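Short afifavidin (Afifella pfennigii, PDB 6HDT) binds biotin and 2-iminobiotin in strong non-covalent complexes as a dimeric bacterial avidin, although its exact biological role is still obscure. Local coordinates at residues G43-N48 against D123-V128; V74-A79 against C83-S88; T90-A95 against T101-W106. All blocks are in the same frame, centred on the assembly; numbering follows the deposited sequence. Where two conformers were deposited one is given.

Interaction 1 (G43-N48 against D123-V128). With BTN (biotin), chain E.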
loop_
_atom_site.group_PDB
_atom_site.type_symbol
_atom_site.label_atom_id
_atom_site.label_comp_id
_atom_site.label_asym_id
_atom_site.label_seq_id
_atom_site.Cartn_x
_atom_site.Cartn_y
_atom_site.Cartn_z
ATOM N N GLY A 43 -3.885 -6.751 9.141
ATOM C CA GLY A 43 -4.854 -7.806 8.951
ATOM C C GLY A 43 -4.227 -8.951 8.183
ATOM O O GLY A 43 -3.015 -9.171 8.260
ATOM N N PHE A 44 -5.080 -9.627 7.435
ATOM C CA PHE A 44 -4.733 -10.740 6.551
ATOM C C PHE A 44 -5.707 -10.810 5.381
ATOM O O PHE A 44 -6.835 -10.277 5.433
ATOM C CB PHE A 44 -4.697 -12.077 7.302
ATOM C CG PHE A 44 -6.057 -12.613 7.674
ATOM C CD1 PHE A 44 -6.800 -13.400 6.792
ATOM C CD2 PHE A 44 -6.585 -12.336 8.927
ATOM C CE1 PHE A 44 -8.056 -13.881 7.149
ATOM C CE2 PHE A 44 -7.813 -12.833 9.292
ATOM C CZ PHE A 44 -8.559 -13.597 8.405
ATOM N N TYR A 45 -5.239 -11.460 4.319
ATOM C CA TYR A 45 -5.941 -11.552 3.061
ATOM C C TYR A 45 -5.972 -12.964 2.565
ATOM O O TYR A 45 -4.943 -13.636 2.534
ATOM C CB TYR A 45 -5.270 -10.668 2.016
ATOM C CG TYR A 45 -6.158 -10.292 0.855
ATOM C CD1 TYR A 45 -6.284 -11.119 -0.250
ATOM C CD2 TYR A 45 -6.860 -9.086 0.862
ATOM C CE1 TYR A 45 -7.105 -10.765 -1.332
ATOM C CE2 TYR A 45 -7.672 -8.728 -0.200
ATOM C CZ TYR A 45 -7.783 -9.565 -1.308
ATOM O OH TYR A 45 -8.589 -9.255 -2.368
ATOM N N VAL A 46 -7.148 -13.406 2.146
ATOM C CA VAL A 46 -7.281 -14.743 1.580
ATOM C C VAL A 46 -7.759 -14.626 0.162
ATOM O O VAL A 46 -8.898 -14.229 -0.104
ATOM C CB VAL A 46 -8.178 -15.679 2.396
ATOM C CG1 VAL A 46 -8.272 -17.050 1.710
ATOM C CG2 VAL A 46 -7.624 -15.835 3.803
ATOM N N ASN A 47 -6.862 -14.968 -0.756
ATOM C CA ASN A 47 -7.153 -14.901 -2.177
ATOM C C ASN A 47 -7.958 -16.119 -2.626
ATOM O O ASN A 47 -7.559 -17.260 -2.384
ATOM C CB ASN A 47 -5.856 -14.747 -2.975
ATOM C CG ASN A 47 -6.055 -14.931 -4.454
ATOM O OD1 ASN A 47 -7.010 -14.419 -5.020
ATOM N ND2 ASN A 47 -5.135 -15.661 -5.104
ATOM N N ASN A 48 -9.108 -15.856 -3.241
ATOM C CA ASN A 48 -9.910 -16.940 -3.758
ATOM C C ASN A 48 -10.215 -16.698 -5.281
ATOM O O ASN A 48 -10.959 -17.446 -5.905
ATOM C CB ASN A 48 -11.125 -17.172 -2.793
ATOM C CG ASN A 48 -10.695 -17.438 -1.301
ATOM O OD1 ASN A 48 -9.801 -18.249 -1.018
ATOM N ND2 ASN A 48 -11.352 -16.756 -0.347
ATOM N N ASP A 123 -11.190 -4.091 -7.207
ATOM C CA ASP A 123 -11.944 -4.933 -6.291
ATOM C C ASP A 123 -12.892 -4.038 -5.477
ATOM O O ASP A 123 -12.504 -2.944 -5.008
ATOM C CB ASP A 123 -11.064 -5.667 -5.272
ATOM C CG ASP A 123 -10.273 -6.820 -5.856
ATOM O OD1 ASP A 123 -10.578 -7.274 -6.990
ATOM O OD2 ASP A 123 -9.319 -7.268 -5.150
ATOM N N THR A 124 -14.100 -4.542 -5.301
ATOM C CA THR A 124 -15.093 -3.951 -4.415
ATOM C C THR A 124 -15.361 -4.933 -3.276
ATOM O O THR A 124 -15.778 -6.092 -3.503
ATOM C CB THR A 124 -16.399 -3.660 -5.153
ATOM O OG1 THR A 124 -16.105 -2.784 -6.242
ATOM C CG2 THR A 124 -17.395 -2.969 -4.227
ATOM N N PHE A 125 -15.136 -4.450 -2.053
ATOM C CA PHE A 125 -15.258 -5.248 -0.872
ATOM C C PHE A 125 -16.545 -4.891 -0.183
ATOM O O PHE A 125 -16.955 -3.723 -0.193
ATOM C CB PHE A 125 -14.086 -5.014 0.047
ATOM C CG PHE A 125 -12.765 -5.474 -0.519
ATOM C CD1 PHE A 125 -12.000 -4.615 -1.257
ATOM C CD2 PHE A 125 -12.323 -6.759 -0.304
ATOM C CE1 PHE A 125 -10.747 -5.030 -1.770
ATOM C CE2 PHE A 125 -11.107 -7.185 -0.819
ATOM C CZ PHE A 125 -10.336 -6.317 -1.559
ATOM N N THR A 126 -17.216 -5.898 0.360
ATOM C CA THR A 126 -18.400 -5.619 1.195
ATOM C C THR A 126 -18.213 -6.140 2.614
ATOM O O THR A 126 -17.617 -7.226 2.842
ATOM C CB THR A 126 -19.681 -6.183 0.557
ATOM O OG1 THR A 126 -19.602 -7.605 0.487
ATOM C CG2 THR A 126 -19.875 -5.634 -0.861
ATOM N N LEU A 127 -18.738 -5.369 3.572
ATOM C CA LEU A 127 -18.581 -5.681 4.972
ATOM C C LEU A 127 -19.436 -6.883 5.296
ATOM O O LEU A 127 -20.632 -6.877 5.039
ATOM C CB LEU A 127 -19.031 -4.502 5.847
ATOM C CG LEU A 127 -18.913 -4.713 7.349
ATOM C CD1 LEU A 127 -17.451 -4.898 7.771
ATOM C CD2 LEU A 127 -19.580 -3.546 8.080
ATOM N N VAL A 128 -18.823 -7.885 5.905
ATOM C CA VAL A 128 -19.499 -9.097 6.339
ATOM C C VAL A 128 -20.035 -8.827 7.728
ATOM O O VAL A 128 -19.255 -8.650 8.658
ATOM C CB VAL A 128 -18.497 -10.264 6.421
ATOM C CG1 VAL A 128 -19.162 -11.513 6.992
ATOM C CG2 VAL A 128 -17.897 -10.530 5.057
HETATM C C11 BTN E . -0.300 -14.059 -7.495
HETATM O O11 BTN E . 0.758 -13.545 -7.904
HETATM O O12 BTN E . -1.060 -14.707 -8.255
HETATM C C10 BTN E . -0.652 -13.858 -6.031
HETATM C C9 BTN E . -2.157 -13.766 -5.788
HETATM C C8 BTN E . -2.758 -12.467 -6.332
HETATM C C7 BTN E . -4.276 -12.384 -6.195
HETATM C C2 BTN E . -4.767 -11.051 -6.751
HETATM S S1 BTN E . -4.454 -9.632 -5.715
HETATM C C6 BTN E . -5.588 -8.637 -6.640
HETATM C C5 BTN E . -6.739 -9.563 -6.990
HETATM N N1 BTN E . -7.768 -9.569 -5.989
HETATM C C3 BTN E . -7.939 -10.720 -5.341
HETATM O O3 BTN E . -8.802 -10.914 -4.467
HETATM N N2 BTN E . -7.025 -11.605 -5.818
HETATM C C4 BTN E . -6.284 -11.028 -6.929
#
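Tyr45 reaches across the barrel interior to Asp123 and Phe125. Its CG stands anti to the backbone N (chi1 -159°), which sends the ring inward. CB rests on Val74 CG2. CD1 packs against CH2 of Trp76. On the other side of the ring, CE2 lies 3.8 Å from CE2 of Phe125. The two side chains cross at about a right angle, and the Tyr45 hydroxyl comes to the edge of the Phe125 ring, with OH 3.5 Å from CZ. At the tip, Tyr45 OH donates a hydrogen bond to the ureido oxygen O3 of biotin, 2.7 Å away. O3 lies at the edge of the Tyr45 ring, near its plane.

Both ureido nitrogens of biotin are also bound. N1 gives a nearly straight bond to Asp123 OD2 (2.9 Å, 172°). N2 donates to Asn47 OD1, also at 2.9 Å. Asp123 is itself positioned by Gln26, which bonds OD1, and by Trp89, which bonds OD2. Asn25 ND2 and Ser29 OG bond biotin too. The direct contact is small and buried, and biotin bridges the same two segments by hydrogen bonds to both. Polar side chains gathered round the ureido ring in this way are characteristic of the biotin pocket of the avidin/streptavidin barrel.

Interaction 2 (V74-A79 against C83-S88). With BTN (biotin), chain E.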
loop_
_atom_site.group_PDB
_atom_site.type_symbol
_atom_site.label_atom_id
_atom_site.label_comp_id
_atom_site.label_asym_id
_atom_site.label_seq_id
_atom_site.Cartn_x
_atom_site.Cartn_y
_atom_site.Cartn_z
ATOM N N VAL A 74 -0.152 -6.551 0.259
ATOM C CA VAL A 74 0.056 -7.960 0.594
ATOM C C VAL A 74 1.229 -8.480 -0.268
ATOM O O VAL A 74 1.221 -8.393 -1.503
ATOM C CB VAL A 74 -1.180 -8.818 0.294
ATOM C CG1 VAL A 74 -0.852 -10.307 0.404
ATOM C CG2 VAL A 74 -2.336 -8.442 1.191
ATOM N N ALA A 75 2.228 -9.007 0.410
ATOM C CA ALA A 75 3.317 -9.710 -0.258
ATOM C C ALA A 75 2.985 -11.216 -0.298
ATOM O O ALA A 75 2.699 -11.815 0.754
ATOM C CB ALA A 75 4.589 -9.464 0.514
ATOM N N TRP A 76 3.012 -11.834 -1.484
ATOM C CA TRP A 76 2.478 -13.195 -1.632
ATOM C C TRP A 76 3.513 -14.253 -1.251
ATOM O O TRP A 76 3.952 -15.029 -2.090
ATOM C CB TRP A 76 1.889 -13.394 -3.033
ATOM C CG TRP A 76 0.753 -12.433 -3.259
ATOM C CD1 TRP A 76 0.780 -11.290 -3.972
ATOM C CD2 TRP A 76 -0.563 -12.529 -2.693
ATOM N NE1 TRP A 76 -0.470 -10.624 -3.890
ATOM C CE2 TRP A 76 -1.303 -11.398 -3.137
ATOM C CE3 TRP A 76 -1.211 -13.497 -1.916
ATOM C CZ2 TRP A 76 -2.627 -11.193 -2.771
ATOM C CZ3 TRP A 76 -2.523 -13.270 -1.543
ATOM C CH2 TRP A 76 -3.214 -12.151 -2.001
ATOM N N ASP A 77 3.874 -14.270 0.037
ATOM C CA ASP A 77 4.664 -15.331 0.619
ATOM C C ASP A 77 4.150 -15.629 2.029
ATOM O O ASP A 77 3.848 -14.724 2.803
ATOM C CB ASP A 77 6.132 -14.950 0.652
ATOM C CG ASP A 77 6.993 -16.046 1.245
ATOM O OD1 ASP A 77 7.151 -17.110 0.587
ATOM O OD2 ASP A 77 7.497 -15.852 2.372
ATOM N N ASN A 78 3.931 -16.902 2.297
ATOM C CA ASN A 78 3.633 -17.399 3.628
ATOM C C ASN A 78 4.244 -18.800 3.773
ATOM O O ASN A 78 4.998 -19.222 2.895
ATOM C CB ASN A 78 2.111 -17.305 3.959
ATOM C CG ASN A 78 1.238 -18.238 3.148
ATOM O OD1 ASN A 78 1.718 -19.132 2.426
ATOM N ND2 ASN A 78 -0.091 -18.051 3.288
ATOM N N ALA A 79 3.943 -19.506 4.863
ATOM C CA ALA A 79 4.530 -20.844 5.085
ATOM C C ALA A 79 4.091 -21.924 4.055
ATOM O O ALA A 79 4.767 -22.951 3.868
ATOM C CB ALA A 79 4.222 -21.302 6.499
ATOM N N CYS A 83 4.166 -16.774 -4.452
ATOM C CA CYS A 83 3.882 -16.394 -5.835
ATOM C C CYS A 83 4.832 -15.308 -6.406
ATOM O O CYS A 83 4.646 -14.855 -7.534
ATOM C CB CYS A 83 2.409 -15.980 -5.936
ATOM S SG CYS A 83 1.325 -17.395 -5.694
ATOM N N ASN A 84 5.817 -14.867 -5.617
ATOM C CA ASN A 84 6.848 -13.924 -6.081
ATOM C C ASN A 84 6.239 -12.649 -6.662
ATOM O O ASN A 84 6.446 -12.283 -7.813
ATOM C CB ASN A 84 7.775 -14.608 -7.086
ATOM C CG ASN A 84 8.993 -13.779 -7.391
ATOM O OD1 ASN A 84 9.440 -13.007 -6.558
ATOM N ND2 ASN A 84 9.545 -13.942 -8.595
ATOM N N SER A 85 5.433 -11.997 -5.840
ATOM C CA SER A 85 4.600 -10.901 -6.287
ATOM C C SER A 85 4.120 -10.143 -5.070
ATOM O O SER A 85 4.134 -10.672 -3.959
ATOM C CB SER A 85 3.380 -11.445 -7.032
ATOM O OG SER A 85 2.681 -12.368 -6.211
ATOM N N VAL A 86 3.678 -8.916 -5.312
ATOM C CA VAL A 86 3.138 -8.043 -4.282
ATOM C C VAL A 86 1.965 -7.281 -4.876
ATOM O O VAL A 86 2.090 -6.743 -5.957
ATOM C CB VAL A 86 4.182 -7.005 -3.818
ATOM C CG1 VAL A 86 3.575 -6.015 -2.838
ATOM C CG2 VAL A 86 5.402 -7.683 -3.239
ATOM N N THR A 87 0.868 -7.167 -4.123
ATOM C CA THR A 87 -0.286 -6.302 -4.528
ATOM C C THR A 87 -0.499 -5.165 -3.529
ATOM O O THR A 87 -0.317 -5.327 -2.330
ATOM C CB THR A 87 -1.586 -7.143 -4.597
ATOM O OG1 THR A 87 -1.407 -8.283 -5.437
ATOM C CG2 THR A 87 -2.795 -6.367 -5.078
ATOM N N SER A 88 -0.903 -3.996 -4.034
ATOM C CA SER A 88 -1.435 -2.944 -3.169
ATOM C C SER A 88 -2.804 -2.550 -3.657
ATOM O O SER A 88 -3.025 -2.405 -4.829
ATOM C CB SER A 88 -0.539 -1.717 -3.121
ATOM O OG SER A 88 0.847 -2.067 -2.793
HETATM C C11 BTN E . -0.300 -14.059 -7.495
HETATM O O11 BTN E . 0.758 -13.545 -7.904
HETATM O O12 BTN E . -1.060 -14.707 -8.255
HETATM C C10 BTN E . -0.652 -13.858 -6.031
HETATM C C9 BTN E . -2.157 -13.766 -5.788
HETATM C C8 BTN E . -2.758 -12.467 -6.332
HETATM C C7 BTN E . -4.276 -12.384 -6.195
HETATM C C2 BTN E . -4.767 -11.051 -6.751
HETATM S S1 BTN E . -4.454 -9.632 -5.715
HETATM C C6 BTN E . -5.588 -8.637 -6.640
HETATM C C5 BTN E . -6.739 -9.563 -6.990
HETATM N N1 BTN E . -7.768 -9.569 -5.989
HETATM C C3 BTN E . -7.939 -10.720 -5.341
HETATM O O3 BTN E . -8.802 -10.914 -4.467
HETATM N N2 BTN E . -7.025 -11.605 -5.818
HETATM C C4 BTN E . -6.284 -11.028 -6.929
#
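Trp76 meets Ser85 and Thr87 across a beta hairpin whose two strands line the tail of biotin. Backbone hydrogen bonds hold the strands together. Val74 and Thr87 form a hydrogen-bonded antiparallel pair with two bonds of 2.9 Å, Val74 N to Thr87 O and Thr87 N to Val74 O. Ala75 and Val86 are the next, non-hydrogen-bonded pair. The chain then turns a corner at Trp76, the centre of an inverse gamma turn. Trp76 N still donates to Ser85 O, and Cys83 N donates to Trp76 O.

Two side-chain hydrogen bonds follow. The indole NE1 of Trp76 donates to Thr87 OG1 (3.0 Å, 166°), which lies in the ring plane, a bond that, with the packing on both faces, limits the ring's rotation. The same OG1 of Thr87 comes within 3.3 Å of the tetrahydrothiophene sulfur S1 of biotin, a close approach. Ser85 OG donates to the biotin carboxylate O11 at 2.8 Å.

Apolar packing fills both faces of the indole. Trp76 CG lies anti to the carbonyl carbon (chi1 -61°), which lays the ring along the biotin tail. Biotin C9 sits 3.6 Å above the Trp76 ring plane, over its centre, and C10 comes close to CG. Val74 CG1 covers the opposite face, also over the centre. Without the indole, as with an alanine here, a gap would probably open beside the valeryl chain and Thr87 OG1 would lose its NE1 donor.

Cys83 is joined by a disulfide to Cys54, and the Trp76 indole meets the Tyr59 ring of strand 58-66 edge-to-face. Thr87 and Ser85 touch the neighbouring strand 99-110, and Val86 packs on Phe69 of the second subunit.

Interaction 3 (T90-A95 against T101-W106). With BTN (biotin), chain E.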
loop_
_atom_site.group_PDB
_atom_site.type_symbol
_atom_site.label_atom_id
_atom_site.label_comp_id
_atom_site.label_asym_id
_atom_site.label_seq_id
_atom_site.Cartn_x
_atom_site.Cartn_y
_atom_site.Cartn_z
ATOM N N THR A 90 -5.924 0.450 -3.107
ATOM C CA THR A 90 -6.174 1.786 -2.575
ATOM C C THR A 90 -7.601 2.161 -2.893
ATOM O O THR A 90 -8.085 1.859 -3.958
ATOM C CB THR A 90 -5.208 2.841 -3.154
ATOM O OG1 THR A 90 -3.882 2.279 -3.285
ATOM C CG2 THR A 90 -5.173 4.112 -2.275
ATOM N N GLY A 91 -8.283 2.780 -1.950
ATOM C CA GLY A 91 -9.705 3.021 -2.177
ATOM C C GLY A 91 -10.360 3.763 -1.050
ATOM O O GLY A 91 -9.725 4.351 -0.204
ATOM N N PHE A 92 -11.690 3.730 -1.109
ATOM C CA PHE A 92 -12.545 4.500 -0.230
ATOM C C PHE A 92 -13.799 3.724 0.165
ATOM O O PHE A 92 -14.355 2.927 -0.625
ATOM C CB PHE A 92 -12.941 5.813 -0.873
ATOM C CG PHE A 92 -13.704 5.681 -2.152
ATOM C CD1 PHE A 92 -13.027 5.609 -3.374
ATOM C CD2 PHE A 92 -15.103 5.671 -2.161
ATOM C CE1 PHE A 92 -13.730 5.499 -4.558
ATOM C CE2 PHE A 92 -15.810 5.569 -3.362
ATOM C CZ PHE A 92 -15.126 5.487 -4.554
ATOM N N ALA A 93 -14.220 3.963 1.403
ATOM C CA ALA A 93 -15.380 3.303 1.953
ATOM C C ALA A 93 -16.564 4.191 1.784
ATOM O O ALA A 93 -16.458 5.391 1.954
ATOM C CB ALA A 93 -15.195 2.998 3.438
ATOM N N GLU A 94 -17.689 3.562 1.487
ATOM C CA GLU A 94 -19.029 4.220 1.508
ATOM C C GLU A 94 -19.980 3.433 2.415
ATOM O O GLU A 94 -20.083 2.191 2.276
ATOM C CB GLU A 94 -19.612 4.264 0.100
ATOM C CG GLU A 94 -18.746 5.018 -0.911
ATOM C CD GLU A 94 -19.374 5.130 -2.296
ATOM O OE1 GLU A 94 -18.975 6.043 -3.061
ATOM O OE2 GLU A 94 -20.260 4.307 -2.628
ATOM N N ALA A 95 -20.693 4.140 3.305
ATOM C CA ALA A 95 -21.635 3.524 4.237
ATOM C C ALA A 95 -23.040 3.744 3.724
ATOM O O ALA A 95 -23.374 4.831 3.237
ATOM C CB ALA A 95 -21.507 4.146 5.622
ATOM N N THR A 101 -19.219 -0.571 1.902
ATOM C CA THR A 101 -18.489 -1.007 0.723
ATOM C C THR A 101 -17.155 -0.278 0.622
ATOM O O THR A 101 -17.068 0.908 0.857
ATOM C CB THR A 101 -19.329 -0.700 -0.543
ATOM O OG1 THR A 101 -20.573 -1.392 -0.438
ATOM C CG2 THR A 101 -18.628 -1.169 -1.806
ATOM N N ILE A 102 -16.107 -1.003 0.234
ATOM C CA ILE A 102 -14.838 -0.380 -0.128
ATOM C C ILE A 102 -14.618 -0.558 -1.627
ATOM O O ILE A 102 -14.528 -1.685 -2.111
ATOM C CB ILE A 102 -13.607 -0.985 0.574
ATOM C CG1 ILE A 102 -13.859 -1.253 2.070
ATOM C CG2 ILE A 102 -12.414 -0.053 0.380
ATOM C CD1 ILE A 102 -12.749 -2.035 2.741
ATOM N N VAL A 103 -14.492 0.556 -2.339
ATOM C CA VAL A 103 -14.219 0.585 -3.761
ATOM C C VAL A 103 -12.716 0.789 -3.872
ATOM O O VAL A 103 -12.207 1.805 -3.406
ATOM C CB VAL A 103 -14.968 1.754 -4.433
ATOM C CG1 VAL A 103 -14.582 1.865 -5.898
ATOM C CG2 VAL A 103 -16.489 1.589 -4.299
ATOM N N THR A 104 -12.016 -0.180 -4.480
ATOM C CA THR A 104 -10.577 -0.092 -4.599
ATOM C C THR A 104 -10.109 -0.349 -6.010
ATOM O O THR A 104 -10.787 -1.014 -6.796
ATOM C CB THR A 104 -9.863 -1.135 -3.690
ATOM O OG1 THR A 104 -10.016 -2.459 -4.240
ATOM C CG2 THR A 104 -10.380 -1.089 -2.279
ATOM N N ASP A 105 -8.911 0.162 -6.288
ATOM C CA ASP A 105 -8.105 -0.239 -7.451
ATOM C C ASP A 105 -6.825 -0.870 -6.920
ATOM O O ASP A 105 -6.365 -0.550 -5.835
ATOM C CB ASP A 105 -7.726 0.967 -8.327
ATOM C CG ASP A 105 -8.916 1.583 -9.070
ATOM O OD1 ASP A 105 -9.917 0.874 -9.287
ATOM O OD2 ASP A 105 -8.800 2.752 -9.511
ATOM N N TRP A 106 -6.258 -1.793 -7.678
ATOM C CA TRP A 106 -5.064 -2.475 -7.197
ATOM C C TRP A 106 -4.089 -2.615 -8.293
ATOM O O TRP A 106 -4.461 -2.637 -9.470
ATOM C CB TRP A 106 -5.380 -3.859 -6.606
ATOM C CG TRP A 106 -6.174 -4.831 -7.470
ATOM C CD1 TRP A 106 -7.525 -5.106 -7.367
ATOM C CD2 TRP A 106 -5.680 -5.680 -8.529
ATOM N NE1 TRP A 106 -7.892 -6.032 -8.294
ATOM C CE2 TRP A 106 -6.780 -6.425 -9.007
ATOM C CE3 TRP A 106 -4.402 -5.911 -9.104
ATOM C CZ2 TRP A 106 -6.675 -7.335 -10.041
ATOM C CZ3 TRP A 106 -4.304 -6.841 -10.142
ATOM C CH2 TRP A 106 -5.428 -7.535 -10.595
HETATM C C11 BTN E . -0.300 -14.059 -7.495
HETATM O O11 BTN E . 0.758 -13.545 -7.904
HETATM O O12 BTN E . -1.060 -14.707 -8.255
HETATM C C10 BTN E . -0.652 -13.858 -6.031
HETATM C C9 BTN E . -2.157 -13.766 -5.788
HETATM C C8 BTN E . -2.758 -12.467 -6.332
HETATM C C7 BTN E . -4.276 -12.384 -6.195
HETATM C C2 BTN E . -4.767 -11.051 -6.751
HETATM S S1 BTN E . -4.454 -9.632 -5.715
HETATM C C6 BTN E . -5.588 -8.637 -6.640
HETATM C C5 BTN E . -6.739 -9.563 -6.990
HETATM N N1 BTN E . -7.768 -9.569 -5.989
HETATM C C3 BTN E . -7.939 -10.720 -5.341
HETATM O O3 BTN E . -8.802 -10.914 -4.467
HETATM N N2 BTN E . -7.025 -11.605 -5.818
HETATM C C4 BTN E . -6.284 -11.028 -6.929
HETATM O O HOH W 1 -3.173 0.563 -5.201
#
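Thr90 to Glu94 pair with Thr101 to Asp105 in a beta hairpin of the eight-stranded avidin barrel. The strands run antiparallel, at 161°, and their axes approach to 4.6 Å. Three hydrogen-bonded pairs form the ladder: Thr90 with Asp105, Phe92 with Val103 and Glu94 with Thr101. Each has two backbone bonds. The shortest is Glu94 N to Thr101 O, at 2.8 Å.

Between them lie two non-hydrogen-bonded pairs, Gly91 with Thr104 and Ala93 with Ile102. Gly91 CA approaches Thr104 CA to 4.0 Å. A side chain on Gly91 would collide with Val103 O and Thr104 CG2, which is consistent with the glycine allowing this close approach. On this face, Ile102 and Thr104 pack on Phe125, while Ala93 and Ile102 touch Phe14 of helix 7-14.

The other face carries the main side-chain contact. Phe92 and Val103 lie side by side and point the same way. With CG set between the backbone N and the carbonyl carbon (chi1 61°), the Phe92 ring turns one face to Val103. Val103 CB makes a CH-pi contact there, 4.0 Å from the ring centroid and 22° off its normal. Phe92 also packs on Gly116 of the second subunit, and Asp105 on Ile118 of that subunit. Two polar ends bond strand 117-127, Thr104 OG1 to Asp123 O and Asp105 OD1 to Ser122 OG. A water lies 2.7 Å from Thr90 OG1 and bonds Asp105 O only weakly.

Farther along the same strand, Trp106 lines the biotin pocket. Biotin C6 sits over the centre of its indole, 3.4 Å above the plane.

Overall arrangement
All three interactions belong to one antiparallel eight-stranded barrel, and all touch the same biotin. Along the chain, interactions 2 and 3 come in series, both nested inside the loop closed by interaction 1. Interactions 2 and 3 share strand 82-96, but their centres are about 21 Å apart, on opposite sides of the chain's centre. Interaction 1 lies about 15 Å from interaction 2 and about 11 Å from interaction 3, centre to centre. It joins 3 through the neighbouring strands 99-110 and 117-127. Interaction 1 receives the ureido ring, interaction 2 the tail, and Trp106 of interaction 3 the tetrahydrothiophene ring. Interactions 2 and 3 also touch the second subunit, so strands carrying pocket residues also contribute to the dimer interface.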